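Long-range contacts in ABC transporter, substrate binding protein (Aeropyrum pernix, PDB 3EAF), which probably captures an as yet unidentified small solute outside the cell and delivers it to an ABC transporter for uptake, and binds a magnesium ion: residues R350-I354 against M366-P372; A161-A165 against R379-E383; Y119-D123 against S255-Y259. All blocks are in the same frame, centred on the assembly; numbering follows the deposited sequence.

Contact 1: residues R350-I354 against M366-P372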
# COMPACT_ATOMS: atom_id res chain seq x y z
N ARG A 350 -7.72 -5.83 9.27
CA ARG A 350 -8.79 -5.32 8.40
C ARG A 350 -8.99 -3.80 8.45
O ARG A 350 -9.39 -3.19 7.46
CB ARG A 350 -10.12 -6.01 8.70
CG ARG A 350 -10.16 -7.49 8.35
CD ARG A 350 -11.53 -8.11 8.60
NE ARG A 350 -12.49 -7.87 7.52
CZ ARG A 350 -13.61 -7.15 7.64
NH1 ARG A 350 -13.92 -6.57 8.79
NH2 ARG A 350 -14.42 -7.02 6.60
N LYS A 351 -8.74 -3.19 9.60
CA LYS A 351 -9.11 -1.78 9.76
C LYS A 351 -8.08 -0.81 9.16
O LYS A 351 -6.94 -1.18 8.91
CB LYS A 351 -9.44 -1.43 11.21
CG LYS A 351 -8.28 -1.49 12.19
CD LYS A 351 -8.78 -1.17 13.61
CE LYS A 351 -9.55 -2.34 14.21
NZ LYS A 351 -9.82 -2.12 15.68
N VAL A 352 -8.54 0.41 8.89
CA VAL A 352 -7.71 1.46 8.29
C VAL A 352 -7.96 2.80 8.96
O VAL A 352 -8.98 2.98 9.63
CB VAL A 352 -7.98 1.61 6.77
CG1 VAL A 352 -7.53 0.38 6.01
CG2 VAL A 352 -9.46 1.94 6.49
N PHE A 353 -7.02 3.72 8.79
CA PHE A 353 -7.25 5.12 9.14
C PHE A 353 -7.92 5.81 7.96
O PHE A 353 -7.68 5.45 6.81
CB PHE A 353 -5.94 5.84 9.47
CG PHE A 353 -5.20 5.27 10.65
CD1 PHE A 353 -5.64 5.50 11.96
CD2 PHE A 353 -4.04 4.52 10.45
CE1 PHE A 353 -4.93 4.98 13.06
CE2 PHE A 353 -3.33 4.00 11.54
CZ PHE A 353 -3.78 4.23 12.85
N ILE A 354 -8.75 6.80 8.25
CA ILE A 354 -9.31 7.66 7.21
C ILE A 354 -8.84 9.07 7.48
O ILE A 354 -8.89 9.55 8.61
CB ILE A 354 -10.87 7.60 7.18
CG1 ILE A 354 -11.37 6.17 6.86
CG2 ILE A 354 -11.44 8.66 6.21
CD1 ILE A 354 -11.09 5.68 5.44
N MSE A 366 -9.65 11.27 10.75
CA MSE A 366 -11.01 10.87 11.13
C MSE A 366 -11.05 9.77 12.19
O MSE A 366 -11.98 9.73 13.00
CB MSE A 366 -11.83 10.41 9.91
CG MSE A 366 -12.05 11.48 8.84
SE MSE A 366 -13.04 13.04 9.46
CE MSE A 366 -11.58 14.16 10.12
N GLY A 367 -10.05 8.89 12.17
CA GLY A 367 -10.02 7.73 13.08
C GLY A 367 -9.85 6.40 12.35
O GLY A 367 -9.49 6.37 11.17
N LYS A 368 -10.12 5.31 13.07
CA LYS A 368 -10.02 3.95 12.51
C LYS A 368 -11.39 3.43 12.11
O LYS A 368 -12.36 3.53 12.88
CB LYS A 368 -9.40 2.97 13.51
CG LYS A 368 -7.99 3.27 13.92
CD LYS A 368 -7.55 2.32 15.03
CE LYS A 368 -6.11 2.56 15.39
NZ LYS A 368 -5.66 1.65 16.48
N PHE A 369 -11.46 2.85 10.91
CA PHE A 369 -12.71 2.33 10.37
C PHE A 369 -12.53 0.97 9.73
O PHE A 369 -11.45 0.64 9.23
CB PHE A 369 -13.32 3.34 9.38
CG PHE A 369 -13.71 4.64 10.03
CD1 PHE A 369 -14.95 4.78 10.65
CD2 PHE A 369 -12.83 5.71 10.04
CE1 PHE A 369 -15.31 5.98 11.26
CE2 PHE A 369 -13.17 6.92 10.66
CZ PHE A 369 -14.41 7.05 11.27
N GLU A 370 -13.58 0.16 9.76
CA GLU A 370 -13.54 -1.21 9.27
C GLU A 370 -14.85 -1.56 8.59
O GLU A 370 -15.92 -1.17 9.06
CB GLU A 370 -13.27 -2.17 10.43
CG GLU A 370 -12.77 -3.54 10.03
CD GLU A 370 -12.62 -4.49 11.21
OE1 GLU A 370 -12.52 -4.01 12.36
OE2 GLU A 370 -12.59 -5.72 10.99
N ALA A 371 -14.77 -2.31 7.49
CA ALA A 371 -15.95 -2.84 6.82
C ALA A 371 -16.69 -3.82 7.74
O ALA A 371 -16.05 -4.44 8.60
CB ALA A 371 -15.55 -3.52 5.52
N PRO A 372 -18.02 -3.96 7.57
CA PRO A 372 -18.78 -4.93 8.37
C PRO A 372 -18.12 -6.31 8.36
O PRO A 372 -17.57 -6.73 7.33
CB PRO A 372 -20.14 -5.00 7.67
CG PRO A 372 -20.30 -3.66 7.03
CD PRO A 372 -18.90 -3.20 6.66

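Contact 2: residues A161-A165 against R379-E383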
# COMPACT_ATOMS: atom_id res chain seq x y z
N ALA A 161 -14.87 -6.50 -5.89
CA ALA A 161 -15.31 -6.62 -4.50
C ALA A 161 -16.14 -5.42 -4.06
O ALA A 161 -17.09 -5.57 -3.29
CB ALA A 161 -14.10 -6.81 -3.56
N ILE A 162 -15.78 -4.23 -4.55
CA ILE A 162 -16.58 -3.03 -4.32
C ILE A 162 -18.00 -3.20 -4.87
O ILE A 162 -18.97 -2.90 -4.18
CB ILE A 162 -15.93 -1.76 -4.91
CG1 ILE A 162 -14.69 -1.36 -4.10
CG2 ILE A 162 -16.93 -0.60 -4.90
CD1 ILE A 162 -13.82 -0.33 -4.81
N LYS A 163 -18.11 -3.68 -6.11
CA LYS A 163 -19.43 -3.90 -6.74
C LYS A 163 -20.28 -4.92 -5.99
O LYS A 163 -21.49 -4.74 -5.84
CB LYS A 163 -19.28 -4.28 -8.22
CG LYS A 163 -18.84 -3.13 -9.13
CD LYS A 163 -18.50 -3.62 -10.53
CE LYS A 163 -17.92 -2.51 -11.37
NZ LYS A 163 -17.88 -2.83 -12.82
N LYS A 164 -19.64 -5.99 -5.51
CA LYS A 164 -20.35 -7.04 -4.79
C LYS A 164 -20.81 -6.57 -3.41
O LYS A 164 -21.94 -6.84 -3.00
CB LYS A 164 -19.49 -8.31 -4.68
CG LYS A 164 -20.21 -9.53 -4.09
CD LYS A 164 -19.44 -10.82 -4.38
CE LYS A 164 -20.07 -12.03 -3.69
NZ LYS A 164 -21.51 -12.18 -4.01
N ALA A 165 -19.93 -5.86 -2.70
CA ALA A 165 -20.21 -5.38 -1.34
C ALA A 165 -21.13 -4.16 -1.31
O ALA A 165 -21.82 -3.94 -0.32
CB ALA A 165 -18.91 -5.07 -0.62
N ARG A 379 -12.04 -12.45 -0.06
CA ARG A 379 -12.41 -13.64 -0.82
C ARG A 379 -13.22 -13.33 -2.09
O ARG A 379 -13.14 -14.08 -3.05
CB ARG A 379 -13.08 -14.68 0.07
CG ARG A 379 -12.08 -15.34 1.02
CD ARG A 379 -12.65 -16.54 1.74
NE ARG A 379 -11.70 -17.08 2.72
CZ ARG A 379 -11.52 -16.59 3.94
NH1 ARG A 379 -12.22 -15.54 4.36
NH2 ARG A 379 -10.62 -17.14 4.74
N TYR A 380 -13.96 -12.22 -2.09
CA TYR A 380 -14.66 -11.77 -3.30
C TYR A 380 -13.67 -11.60 -4.44
O TYR A 380 -13.91 -12.06 -5.56
CB TYR A 380 -15.39 -10.44 -3.09
CG TYR A 380 -16.53 -10.45 -2.07
CD1 TYR A 380 -17.09 -11.64 -1.61
CD2 TYR A 380 -17.06 -9.25 -1.61
CE1 TYR A 380 -18.14 -11.64 -0.68
CE2 TYR A 380 -18.10 -9.24 -0.69
CZ TYR A 380 -18.64 -10.43 -0.23
OH TYR A 380 -19.68 -10.41 0.67
N THR A 381 -12.54 -10.95 -4.15
CA THR A 381 -11.52 -10.68 -5.15
C THR A 381 -10.77 -11.96 -5.54
O THR A 381 -10.49 -12.18 -6.72
CB THR A 381 -10.55 -9.58 -4.66
OG1 THR A 381 -11.29 -8.41 -4.33
CG2 THR A 381 -9.52 -9.24 -5.74
N ILE A 382 -10.46 -12.79 -4.54
CA ILE A 382 -9.75 -14.06 -4.77
C ILE A 382 -10.54 -14.98 -5.71
O ILE A 382 -9.97 -15.58 -6.63
CB ILE A 382 -9.43 -14.78 -3.44
CG1 ILE A 382 -8.43 -13.95 -2.61
CG2 ILE A 382 -8.87 -16.18 -3.69
CD1 ILE A 382 -8.49 -14.19 -1.12
N GLU A 383 -11.86 -15.04 -5.50
CA GLU A 383 -12.75 -15.89 -6.29
C GLU A 383 -13.05 -15.35 -7.70
O GLU A 383 -13.67 -16.05 -8.51
CB GLU A 383 -14.03 -16.20 -5.50
CG GLU A 383 -13.80 -17.15 -4.32
CD GLU A 383 -14.94 -17.16 -3.29
OE1 GLU A 383 -16.02 -16.59 -3.56
OE2 GLU A 383 -14.73 -17.75 -2.20
O HOH W 1 -12.13 -7.08 -6.64

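Contact 3: residues Y119-D123 against S255-Y259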
# COMPACT_ATOMS: atom_id res chain seq x y z
N TYR A 119 2.16 -8.59 3.10
CA TYR A 119 2.23 -7.13 3.19
C TYR A 119 1.57 -6.70 4.49
O TYR A 119 0.59 -7.32 4.91
CB TYR A 119 1.60 -6.43 1.96
CG TYR A 119 0.28 -7.00 1.49
CD1 TYR A 119 -0.93 -6.60 2.07
CD2 TYR A 119 0.23 -7.92 0.44
CE1 TYR A 119 -2.15 -7.12 1.65
CE2 TYR A 119 -1.00 -8.45 0.00
CZ TYR A 119 -2.18 -8.05 0.61
OH TYR A 119 -3.38 -8.55 0.18
N PRO A 120 2.10 -5.66 5.15
CA PRO A 120 1.65 -5.26 6.49
C PRO A 120 0.41 -4.35 6.48
O PRO A 120 0.38 -3.32 7.17
CB PRO A 120 2.86 -4.51 7.04
CG PRO A 120 3.43 -3.84 5.84
CD PRO A 120 3.19 -4.78 4.67
N ALA A 121 -0.60 -4.73 5.70
CA ALA A 121 -1.82 -3.93 5.56
C ALA A 121 -2.97 -4.85 5.14
O ALA A 121 -2.72 -5.97 4.68
CB ALA A 121 -1.61 -2.81 4.52
N PRO A 122 -4.22 -4.40 5.30
CA PRO A 122 -5.31 -5.18 4.70
C PRO A 122 -5.16 -5.15 3.18
O PRO A 122 -4.53 -4.25 2.64
CB PRO A 122 -6.58 -4.42 5.11
CG PRO A 122 -6.16 -3.51 6.24
CD PRO A 122 -4.72 -3.18 5.98
N ASP A 123 -5.75 -6.13 2.50
CA ASP A 123 -5.75 -6.11 1.04
C ASP A 123 -6.53 -4.90 0.55
O ASP A 123 -7.32 -4.32 1.29
CB ASP A 123 -6.40 -7.38 0.52
CG ASP A 123 -7.85 -7.46 0.91
OD1 ASP A 123 -8.71 -7.12 0.08
OD2 ASP A 123 -8.12 -7.82 2.07
N SER A 255 -5.65 5.05 4.63
CA SER A 255 -4.29 4.61 4.94
C SER A 255 -4.31 3.62 6.09
O SER A 255 -4.86 3.93 7.15
CB SER A 255 -3.39 5.80 5.28
OG SER A 255 -2.09 5.35 5.63
N PRO A 256 -3.71 2.44 5.89
CA PRO A 256 -3.50 1.49 7.00
C PRO A 256 -2.44 1.96 8.01
O PRO A 256 -2.32 1.38 9.11
CB PRO A 256 -3.03 0.21 6.29
CG PRO A 256 -3.37 0.41 4.83
CD PRO A 256 -3.23 1.89 4.61
N PHE A 257 -1.69 3.00 7.66
CA PHE A 257 -0.53 3.47 8.42
C PHE A 257 -0.75 4.91 8.84
O PHE A 257 -1.22 5.73 8.05
CB PHE A 257 0.75 3.38 7.57
CG PHE A 257 0.82 2.16 6.69
CD1 PHE A 257 1.28 0.95 7.20
CD2 PHE A 257 0.40 2.22 5.36
CE1 PHE A 257 1.33 -0.18 6.40
CE2 PHE A 257 0.46 1.09 4.55
CZ PHE A 257 0.92 -0.11 5.08
N ILE A 258 -0.38 5.21 10.09
CA ILE A 258 -0.44 6.58 10.60
C ILE A 258 0.54 7.48 9.85
O ILE A 258 1.66 7.06 9.53
CB ILE A 258 -0.20 6.61 12.15
CG1 ILE A 258 -0.76 7.90 12.78
CG2 ILE A 258 1.28 6.42 12.50
CD1 ILE A 258 -2.28 8.06 12.66
N TYR A 259 0.11 8.70 9.51
CA TYR A 259 1.00 9.68 8.88
C TYR A 259 1.95 10.20 9.94
O TYR A 259 1.56 10.31 11.10
CB TYR A 259 0.22 10.88 8.35
CG TYR A 259 -0.64 10.69 7.11
CD1 TYR A 259 -1.13 9.43 6.74
CD2 TYR A 259 -1.00 11.79 6.34
CE1 TYR A 259 -1.94 9.28 5.61
CE2 TYR A 259 -1.80 11.65 5.22
CZ TYR A 259 -2.26 10.40 4.86
OH TYR A 259 -3.06 10.29 3.75

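Contact 1: residues R350-I354 against M366-P372
Arg350 and Glu370 bring their side chains together at roughly a right angle, with the guanidinium and carboxylate planes turned 56° apart. The arginine chain bends at chi3 (82°), which swings its end over residues 370-372. There Arg350 NH1 forms a salt bridge with Glu370 OE2 at 2.7 Å, reaching that oxygen from the anti side and tilted out of the carboxylate plane, and also donates to Ala371 O at 3.0 Å. Arg350 NH2 adds a bond to Pro372 O at 3.2 Å, bent like the one to Glu370 and approaching from above the carbonyl plane. Three acceptors on consecutive residues thus fix the guanidinium just past the end of the strand pairing, where the two segments separate.

Beyond these bonds the segments form part of an antiparallel beta hairpin made by strands 352-357 and 363-369, the latter at the margin of the seven-stranded sheet of one lobe. Val352 and Phe369 are a hydrogen-bonded pair, joined by Val352 N to Phe369 O at 2.9 Å and by Phe369 N to Val352 O at 2.8 Å. Phe353 and Lys368 follow as a non-hydrogen-bonded pair, their side chains running alongside each other in the same direction; Lys368 CE lies 3.6 Å from Phe353 CE1, while its NZ continues to Ala336 O. On the face carrying Val352, the Ile354 side chain crosses that of Phe369 nearly at right angles, Ile354 CG1 standing 3.5 Å from Phe369 CD2, whose ring also meets Phe134 edge-to-face.

Contact 2: residues A161-A165 against R379-E383
Helix 159-165 and the short C-terminal helix 377-382 meet here through a lysine laid across a tyrosine ring, with Ala161 against the tyrosine CB and Ala165 at the ring edge. Lys164 points CG away from its own backbone N (chi1 -173°) and runs nearly extended as far as CE, crossing the Tyr380 side chain at about a right angle. Lys164 CD sits over the middle of the Tyr380 ring, 3.7 Å from its centroid and 13° off the normal, a CH-pi contact made by the aliphatic part of the chain. A bend at chi4 (54°) then turns the ammonium group; Lys164 NZ is 5.2 Å from the centroid of the Tyr380 ring, so any cation-pi attraction is weak.

Ala165 CB lies near the plane of that ring, at its edge, 4.2 Å from Tyr380 CE2. One turn earlier, Ala161 CB packs against Tyr380 CB at 3.9 Å and approaches Thr381 OG1 to 3.3 Å. No direct hydrogen bond joins the segments, but a water bridges them: it accepts from Ala161 N at 2.9 Å and is hydrogen-bonded to Thr381 OG1 at 2.8 Å.

Both helices rest on the beginning of helix 124-139, where Thr381 OG1 is hydrogen-bonded to Ser125 OG and Ala165 touches Cys129, while Ile162 packs between that helix and strand 142-148.

Contact 3: residues Y119-D123 against S255-Y259
A chi1 of -39° for Phe257, with CG roughly anti to its carbonyl carbon, and a chi2 of -84° carry the ring back beside Pro256 and out to residues 120-121. Pro256 CB lies 3.9 Å above the plane of the Phe257 ring, over its centre, so the proline and the phenyl group form one apolar surface. Ala121 directs its methyl group onto this surface: Ala121 CB is 3.7 Å from Pro256 CG and equally 3.7 Å from Phe257 CZ, touching the proline ring and the far end of the phenyl ring together. Pro122 continues the contact on the proline side, its ring crossing that of Pro256 at a slant with Pro122 CD 3.8 Å from Pro256 CB. Beside the methyl group, Phe257 CE1 comes to 3.4 Å from Pro120 O, a carbonyl that accepts a hydrogen bond from Tyr349 OH.

These are loops between the two lobes expected of a periplasmic binding protein: residues 119-123 lead from strand 117-118, at the margin of one sheet, into helix 124-139, and residues 255-259 leave strand 251-255 of the other sheet. Pro120 is the centre of an inverse gamma turn, closed by a weak bond from Ala121 N to Tyr119 O, and next to this turn Pro120 O and the Ala121 methyl group face the opposing loop. Asp123 occupies the N-cap position of helix 124-139, its OD1 weakly hydrogen-bonded to Ser125 N and OD2 bonded to Thr126 OG1. In the second loop, Ser255 OG donates to Phe257 O at 2.6 Å, in the carbonyl plane and on a lone pair, a bond within the loop that carries the ring. Gln127 of helix 124-139 touches Ala121, Pro122 and Pro256 alike.

Contacts 1 and 3 adjoin, their centres 10 Å apart: Phe353 N probably donates a hydrogen bond to Ser255 O at 2.7 Å, linking the hairpin to strand 251-255, and Pro122 CG packs 3.5 Å from Arg350 O. Contact 2 stands apart, its centre 18 Å from that of contact 1 and 19 Å from that of contact 3, although strand 363-369 is followed directly by helix 377-382. Helix 124-139 borders all three. Of the three, contact 3 comes nearest the magnesium site formed by Glu325, Asp340 and Tyr341: the side chain of Pro120 is about 4 Å from that of Tyr341 and about 13 Å from the ion.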